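Local coordinates for protein-tyrosine-phosphatase (Shewanella sp., PDB 2Z72), which removes phosphate from phosphotyrosine at low temperature, probably using the pair of zinc ions held in its calcineurin-like phosphoesterase fold, at residues Asp84-Leu89 / Trp127-Leu132; Met153-Asp158 / Ala230-Ser235; Ala268-Ile273 / Asn298-Val303. All blocks are in the same frame, centred on the assembly; numbering follows the deposited sequence.

Contact 1 (Asp84-Leu89 / Trp127-Leu132); sequences DVLLTL and WFMYQL
F128 lies with its ring against two neighbouring leucines of the facing helix, both on one side of the ring plane, and each leucine meets a different part of it. CD2 of L86 meets the ring at F128 CD2, 3.9 Å away, and reaches CE2 almost as closely. At F128 CE1, across the ring from CD2, L87 CD1 lies 3.9 Å away. Both methyls come in obliquely. F128 reaches this place because its CG is anti to the backbone N (chi1 170°), which sends the ring out toward 84-89. The helices 83-92 and 122-138 lie side by side against the parallel strands of the calcineurin-like core, as in an alpha/beta layer, their local axes 12.2 Å apart and 34° from parallel. At that spacing the backbones stay well separated and side chains do all the bridging. The tight part is L86 with F128, both buried; M129 SD adds a longer contact, 4.3 Å from L86 CD2, and L86 and M129 both rest on M111 of strand 108-111. L87 is the solvent side: partly exposed, it makes a single contact with the other helix through the end of its side chain and also touches I96 in a loop.

Contact 2 (Met153-Asp158 / Ala230-Ser235); sequences MVLGGD and ANVDAS
In V232 the first torsion (chi1 69°) sets CG2 anti to the backbone N, and this is the methyl that meets L155; CG1 sits between the N and the carbonyl carbon. On the other side, L155 has a chi1 of -89°, away from the usual -60°, and offers both CB and CD2 to the valine. CG2 of V232 lies 4.0 Å from L155 CB and 4.1 Å from L155 CD2, the two side chains passing at a slant. L155 also packs on L191 and R192 of helix 186-192. Next to this apolar patch the backbones draw close, G156 CA standing 4.0 Å from V232 O. Here helix 149-156 is ending: G157 takes a positive phi in a Schellman motif, while the chain from N231 to A234 makes a type I beta turn that leads from helix 221-231 toward helix 236-241. Two waters span the outer edge. Each donates to G156 O at 3.1 Å and to A234 O, the second water at 3.3 Å and the first more weakly. D233 turns its carboxylate to R192 in a salt bridge. The end of helix 149-156 and the turn after helix 221-231 are thus joined by one small apolar touch and by solvent: two carbonyl oxygens, both acceptors, are bridged by waters that donate to each.

Contact 3 (Ala268-Ile273 / Asn298-Val303); sequences AELDTI and NKVIAV
The ammonium of K299, just ahead of strand 300-302, is held by two carboxylates of helix 267-277, D271 and, at the start of the helix, E267, each in a salt bridge. K299 NZ donates to D271 OD1 at 2.8 Å, coming in on the syn lone pair of OD1, the side of the other oxygen. A water closes the pair by donating to D271 OD2 at 2.8 Å and accepting from K299 NZ at 2.9 Å. The lysine chain is extended beyond CG (chi2 175°), which carries NZ out to the carboxylate. Two carboxylates sharing one lysine would be expected to favour its charged form. An alanine in place of D271 would probably leave K299 with E267 as its one carboxylate partner on this helix and take from the water the OD2 it donates to. Inward from the charges, L270 CD2 packs on K299 CB at 3.5 Å and on V300 CG2 at 3.7 Å. The leucine also touches F265 and F296, which carry this apolar layer further. K299 and V300 form a classic beta bulge opposite L295, where strand 300-302 pairs with the sheet-edge strand 293-295. The helix is thus fastened to the sheet by a charged clasp at the partly exposed rim and by the leucine's methyls on K299 CB and V300 CG2.

Overall arrangement
Contact 1 is the most buried of the three and wholly apolar, joining two helices beside the 8-stranded mixed sheet. Contacts 2 and 3 are only partly buried, and both add polar links to a small hydrophobic patch: water between backbone carbonyls at the helix end in contact 2, a salt bridge in contact 3. They differ in elements too, since contact 3 sets a helix on a strand of the 6-stranded sheet, while contact 2 sets a helix end against a turn. Contacts 1 and 2 lie on opposite sides of the chain's centre, about 25 Å between centres, and each contact has a side chain about 13 to 14 Å from a zinc ion.

Contact 1 (Asp84-Leu89 / Trp127-Leu132)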
# COMPACT_ATOMS: atom_id res chain seq x y z
N ASP A 84 -9.27 11.75 -0.44
CA ASP A 84 -9.25 13.04 -1.08
C ASP A 84 -7.84 13.54 -1.25
O ASP A 84 -7.49 14.12 -2.32
CB ASP A 84 -10.06 14.08 -0.28
CG ASP A 84 -11.52 13.73 -0.09
OD1 ASP A 84 -12.09 13.00 -0.93
OD2 ASP A 84 -12.08 14.22 0.91
N VAL A 85 -6.99 13.39 -0.24
CA VAL A 85 -5.61 13.85 -0.34
C VAL A 85 -4.84 13.04 -1.40
O VAL A 85 -4.13 13.63 -2.23
CB VAL A 85 -4.90 13.74 1.01
CG1 VAL A 85 -3.42 14.08 0.93
CG2 VAL A 85 -5.58 14.65 2.05
N LEU A 86 -5.01 11.73 -1.39
CA LEU A 86 -4.38 10.92 -2.42
C LEU A 86 -4.75 11.35 -3.81
O LEU A 86 -3.91 11.48 -4.73
CB LEU A 86 -4.75 9.46 -2.18
CG LEU A 86 -4.30 8.46 -3.24
CD1 LEU A 86 -2.77 8.41 -3.32
CD2 LEU A 86 -4.89 7.07 -2.97
N LEU A 87 -6.07 11.53 -4.06
CA LEU A 87 -6.53 11.86 -5.38
C LEU A 87 -5.97 13.20 -5.80
O LEU A 87 -5.51 13.39 -6.95
CB LEU A 87 -8.05 11.88 -5.43
CG LEU A 87 -8.68 11.87 -6.81
CD1 LEU A 87 -8.59 10.51 -7.49
CD2 LEU A 87 -10.15 12.23 -6.64
N THR A 88 -6.02 14.19 -4.91
CA THR A 88 -5.50 15.50 -5.26
C THR A 88 -4.00 15.45 -5.62
O THR A 88 -3.56 16.03 -6.59
CB THR A 88 -5.72 16.47 -4.09
OG1 THR A 88 -7.14 16.67 -4.00
CG2 THR A 88 -5.04 17.82 -4.30
N LEU A 89 -3.23 14.68 -4.81
CA LEU A 89 -1.82 14.58 -5.07
C LEU A 89 -1.57 13.98 -6.45
O LEU A 89 -0.74 14.46 -7.23
CB LEU A 89 -1.17 13.72 -3.97
CG LEU A 89 0.31 13.33 -4.28
CD1 LEU A 89 1.20 14.55 -4.42
CD2 LEU A 89 0.79 12.40 -3.15
N TRP A 127 -10.65 0.70 -3.32
CA TRP A 127 -11.22 0.45 -4.65
C TRP A 127 -10.54 1.31 -5.71
O TRP A 127 -10.47 0.89 -6.87
CB TRP A 127 -12.75 0.62 -4.64
CG TRP A 127 -13.44 -0.48 -3.93
CD1 TRP A 127 -14.13 -0.45 -2.77
CD2 TRP A 127 -13.49 -1.85 -4.40
NE1 TRP A 127 -14.60 -1.69 -2.47
CE2 TRP A 127 -14.24 -2.57 -3.45
CE3 TRP A 127 -13.00 -2.54 -5.52
CZ2 TRP A 127 -14.49 -3.93 -3.58
CZ3 TRP A 127 -13.24 -3.89 -5.64
CH2 TRP A 127 -13.98 -4.57 -4.69
N PHE A 128 -10.10 2.51 -5.36
CA PHE A 128 -9.36 3.32 -6.27
C PHE A 128 -8.06 2.61 -6.64
O PHE A 128 -7.71 2.55 -7.83
CB PHE A 128 -9.07 4.70 -5.66
CG PHE A 128 -8.09 5.52 -6.47
CD1 PHE A 128 -8.44 6.11 -7.67
CD2 PHE A 128 -6.81 5.68 -6.01
CE1 PHE A 128 -7.53 6.84 -8.40
CE2 PHE A 128 -5.89 6.41 -6.76
CZ PHE A 128 -6.25 7.02 -7.95
N MET A 129 -7.35 2.09 -5.66
CA MET A 129 -6.07 1.41 -5.94
C MET A 129 -6.27 0.13 -6.72
O MET A 129 -5.40 -0.21 -7.53
CB MET A 129 -5.30 1.21 -4.65
CG MET A 129 -4.76 2.47 -4.00
SD MET A 129 -3.76 3.50 -5.08
CE MET A 129 -2.42 2.37 -5.43
N TYR A 130 -7.38 -0.58 -6.50
CA TYR A 130 -7.71 -1.78 -7.26
C TYR A 130 -7.89 -1.40 -8.73
O TYR A 130 -7.34 -2.00 -9.65
CB TYR A 130 -8.93 -2.37 -6.63
CG TYR A 130 -9.50 -3.65 -7.20
CD1 TYR A 130 -10.23 -3.64 -8.38
CD2 TYR A 130 -9.35 -4.87 -6.59
CE1 TYR A 130 -10.77 -4.78 -8.93
CE2 TYR A 130 -9.91 -6.04 -7.08
CZ TYR A 130 -10.62 -5.97 -8.26
OH TYR A 130 -11.23 -7.09 -8.83
N GLN A 131 -8.71 -0.37 -8.99
CA GLN A 131 -8.91 0.09 -10.36
C GLN A 131 -7.58 0.55 -10.96
O GLN A 131 -7.28 0.23 -12.12
CB GLN A 131 -9.96 1.21 -10.38
CG GLN A 131 -10.17 1.82 -11.72
CD GLN A 131 -11.39 2.72 -11.64
OE1 GLN A 131 -11.21 3.94 -11.48
NE2 GLN A 131 -12.58 2.18 -11.74
N LEU A 132 -6.77 1.29 -10.21
CA LEU A 132 -5.51 1.80 -10.76
C LEU A 132 -4.60 0.64 -11.11
O LEU A 132 -3.86 0.71 -12.12
CB LEU A 132 -4.92 2.72 -9.69
CG LEU A 132 -3.93 3.70 -10.30
CD1 LEU A 132 -4.68 4.82 -11.04
CD2 LEU A 132 -3.05 4.29 -9.23

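Contact 2 (Met153-Asp158 / Ala230-Ser235)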
# COMPACT_ATOMS: atom_id res chain seq x y z
N MET A 153 -2.05 -5.92 10.35
CA MET A 153 -2.85 -5.82 11.58
C MET A 153 -4.33 -6.07 11.28
O MET A 153 -4.97 -6.92 11.89
CB MET A 153 -2.67 -4.46 12.24
CG MET A 153 -1.44 -4.53 13.16
SD MET A 153 -1.30 -3.11 14.25
CE MET A 153 -0.77 -1.82 13.15
N VAL A 154 -4.89 -5.36 10.29
CA VAL A 154 -6.30 -5.51 9.96
C VAL A 154 -6.59 -6.93 9.58
O VAL A 154 -7.55 -7.55 10.07
CB VAL A 154 -6.73 -4.52 8.88
CG1 VAL A 154 -8.06 -4.89 8.29
CG2 VAL A 154 -6.75 -3.09 9.49
N LEU A 155 -5.83 -7.50 8.65
CA LEU A 155 -6.14 -8.82 8.15
C LEU A 155 -6.03 -9.84 9.30
O LEU A 155 -6.79 -10.82 9.30
CB LEU A 155 -5.29 -9.20 6.95
CG LEU A 155 -5.87 -8.80 5.60
CD1 LEU A 155 -6.28 -7.39 5.43
CD2 LEU A 155 -4.83 -9.29 4.55
N GLY A 156 -5.13 -9.60 10.23
CA GLY A 156 -4.93 -10.50 11.35
C GLY A 156 -5.81 -10.28 12.56
O GLY A 156 -5.69 -11.08 13.51
N GLY A 157 -6.62 -9.24 12.57
CA GLY A 157 -7.47 -9.03 13.73
C GLY A 157 -6.97 -8.09 14.79
O GLY A 157 -7.57 -8.08 15.90
N ASP A 158 -5.96 -7.29 14.48
CA ASP A 158 -5.52 -6.22 15.39
C ASP A 158 -6.17 -4.95 14.92
O ASP A 158 -5.74 -4.33 13.92
CB ASP A 158 -3.99 -6.17 15.39
CG ASP A 158 -3.44 -5.10 16.28
OD1 ASP A 158 -4.26 -4.38 16.88
OD2 ASP A 158 -2.22 -4.99 16.39
N ALA A 230 1.58 -16.43 3.10
CA ALA A 230 1.11 -17.66 3.70
C ALA A 230 0.70 -17.52 5.14
O ALA A 230 -0.04 -18.39 5.64
CB ALA A 230 2.19 -18.76 3.57
N ASN A 231 1.13 -16.48 5.80
CA ASN A 231 0.95 -16.40 7.25
C ASN A 231 0.27 -15.16 7.70
O ASN A 231 0.13 -14.99 8.92
CB ASN A 231 2.31 -16.55 7.99
CG ASN A 231 2.86 -17.94 7.72
OD1 ASN A 231 3.76 -18.16 6.84
ND2 ASN A 231 2.31 -18.89 8.45
N VAL A 232 -0.21 -14.28 6.82
CA VAL A 232 -0.94 -13.11 7.32
C VAL A 232 -2.20 -13.51 8.08
O VAL A 232 -2.62 -12.75 8.95
CB VAL A 232 -1.15 -12.13 6.14
CG1 VAL A 232 -2.14 -12.68 5.11
CG2 VAL A 232 -1.61 -10.77 6.59
N ASP A 233 -2.69 -14.72 7.86
CA ASP A 233 -3.85 -15.30 8.54
C ASP A 233 -3.47 -16.26 9.66
O ASP A 233 -4.33 -16.99 10.21
CB ASP A 233 -4.72 -16.07 7.52
CG ASP A 233 -5.34 -15.20 6.47
OD1 ASP A 233 -6.19 -14.38 6.87
OD2 ASP A 233 -5.04 -15.31 5.28
N ALA A 234 -2.20 -16.31 10.03
CA ALA A 234 -1.83 -17.14 11.17
C ALA A 234 -2.28 -16.43 12.45
O ALA A 234 -2.47 -15.22 12.57
CB ALA A 234 -0.34 -17.47 11.21
N SER A 235 -2.46 -17.26 13.51
CA SER A 235 -2.67 -16.65 14.82
C SER A 235 -1.44 -15.90 15.32
O SER A 235 -0.34 -16.22 14.97
CB SER A 235 -3.03 -17.70 15.88
OG SER A 235 -1.92 -18.56 16.12
O HOH W 1 -5.65 -14.02 12.49
O HOH W 2 -2.89 -12.35 14.07

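Contact 3 (Ala268-Ile273 / Asn298-Val303)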
# COMPACT_ATOMS: atom_id res chain seq x y z
N ALA A 268 27.28 4.20 7.88
CA ALA A 268 28.10 2.97 7.67
C ALA A 268 27.29 1.68 7.71
O ALA A 268 27.38 0.75 6.94
CB ALA A 268 29.22 2.94 8.70
N GLU A 269 26.38 1.58 8.62
CA GLU A 269 25.49 0.45 8.87
C GLU A 269 24.53 0.39 7.68
O GLU A 269 24.33 -0.69 7.11
CB GLU A 269 24.65 0.55 10.16
CG GLU A 269 23.95 -0.70 10.60
CD GLU A 269 23.05 -1.12 11.69
OE1 GLU A 269 23.01 -0.38 12.70
OE2 GLU A 269 22.39 -2.22 11.51
N LEU A 270 24.03 1.56 7.28
CA LEU A 270 23.19 1.57 6.06
C LEU A 270 23.93 1.03 4.84
O LEU A 270 23.35 0.25 4.07
CB LEU A 270 22.69 2.99 5.83
CG LEU A 270 21.75 3.20 4.69
CD1 LEU A 270 20.45 2.39 4.87
CD2 LEU A 270 21.42 4.67 4.60
N ASP A 271 25.19 1.42 4.70
CA ASP A 271 25.96 0.95 3.57
C ASP A 271 26.02 -0.55 3.54
O ASP A 271 25.98 -1.14 2.46
CB ASP A 271 27.39 1.52 3.59
CG ASP A 271 27.42 3.00 3.29
OD1 ASP A 271 26.51 3.50 2.61
OD2 ASP A 271 28.45 3.61 3.71
N THR A 272 26.09 -1.16 4.70
CA THR A 272 26.15 -2.64 4.67
C THR A 272 24.83 -3.22 4.18
O THR A 272 24.85 -4.27 3.50
CB THR A 272 26.48 -3.18 6.07
OG1 THR A 272 27.75 -2.73 6.49
CG2 THR A 272 26.56 -4.69 6.05
N ILE A 273 23.73 -2.58 4.48
CA ILE A 273 22.45 -3.08 3.96
C ILE A 273 22.30 -2.83 2.49
O ILE A 273 21.89 -3.69 1.71
CB ILE A 273 21.33 -2.47 4.83
CG1 ILE A 273 21.48 -2.99 6.27
CG2 ILE A 273 19.99 -2.71 4.17
CD1 ILE A 273 20.82 -2.13 7.33
N ASN A 298 20.88 10.81 0.78
CA ASN A 298 19.77 10.29 -0.01
C ASN A 298 19.85 8.79 -0.32
O ASN A 298 19.21 8.31 -1.26
CB ASN A 298 19.72 11.04 -1.31
CG ASN A 298 19.24 12.46 -1.20
OD1 ASN A 298 18.32 12.73 -0.47
ND2 ASN A 298 19.89 13.37 -1.92
N LYS A 299 20.51 8.06 0.54
CA LYS A 299 20.50 6.60 0.51
C LYS A 299 19.19 6.00 1.03
O LYS A 299 18.84 4.90 0.62
CB LYS A 299 21.68 6.07 1.36
CG LYS A 299 23.00 6.43 0.71
CD LYS A 299 24.17 6.03 1.58
CE LYS A 299 25.47 6.56 1.02
NZ LYS A 299 26.64 6.23 1.90
N VAL A 300 18.50 6.73 1.91
CA VAL A 300 17.14 6.39 2.33
C VAL A 300 16.25 7.54 1.88
O VAL A 300 16.56 8.70 2.14
CB VAL A 300 17.01 6.19 3.86
CG1 VAL A 300 15.54 6.12 4.28
CG2 VAL A 300 17.70 4.92 4.36
N ILE A 301 15.14 7.19 1.24
CA ILE A 301 14.12 8.21 0.96
C ILE A 301 12.87 7.81 1.71
O ILE A 301 12.34 6.74 1.54
CB ILE A 301 13.81 8.41 -0.52
CG1 ILE A 301 15.08 8.49 -1.40
CG2 ILE A 301 12.94 9.65 -0.69
CD1 ILE A 301 15.94 9.71 -1.17
N ALA A 302 12.42 8.78 2.55
CA ALA A 302 11.21 8.63 3.34
C ALA A 302 10.04 9.14 2.53
O ALA A 302 10.02 10.29 2.08
CB ALA A 302 11.35 9.46 4.63
N VAL A 303 9.05 8.28 2.30
CA VAL A 303 7.89 8.64 1.50
C VAL A 303 6.57 8.53 2.28
O VAL A 303 5.52 8.60 1.64
CB VAL A 303 7.85 7.84 0.17
CG1 VAL A 303 9.09 8.15 -0.67
CG2 VAL A 303 7.70 6.34 0.37
O HOH W 3 29.47 5.50 1.95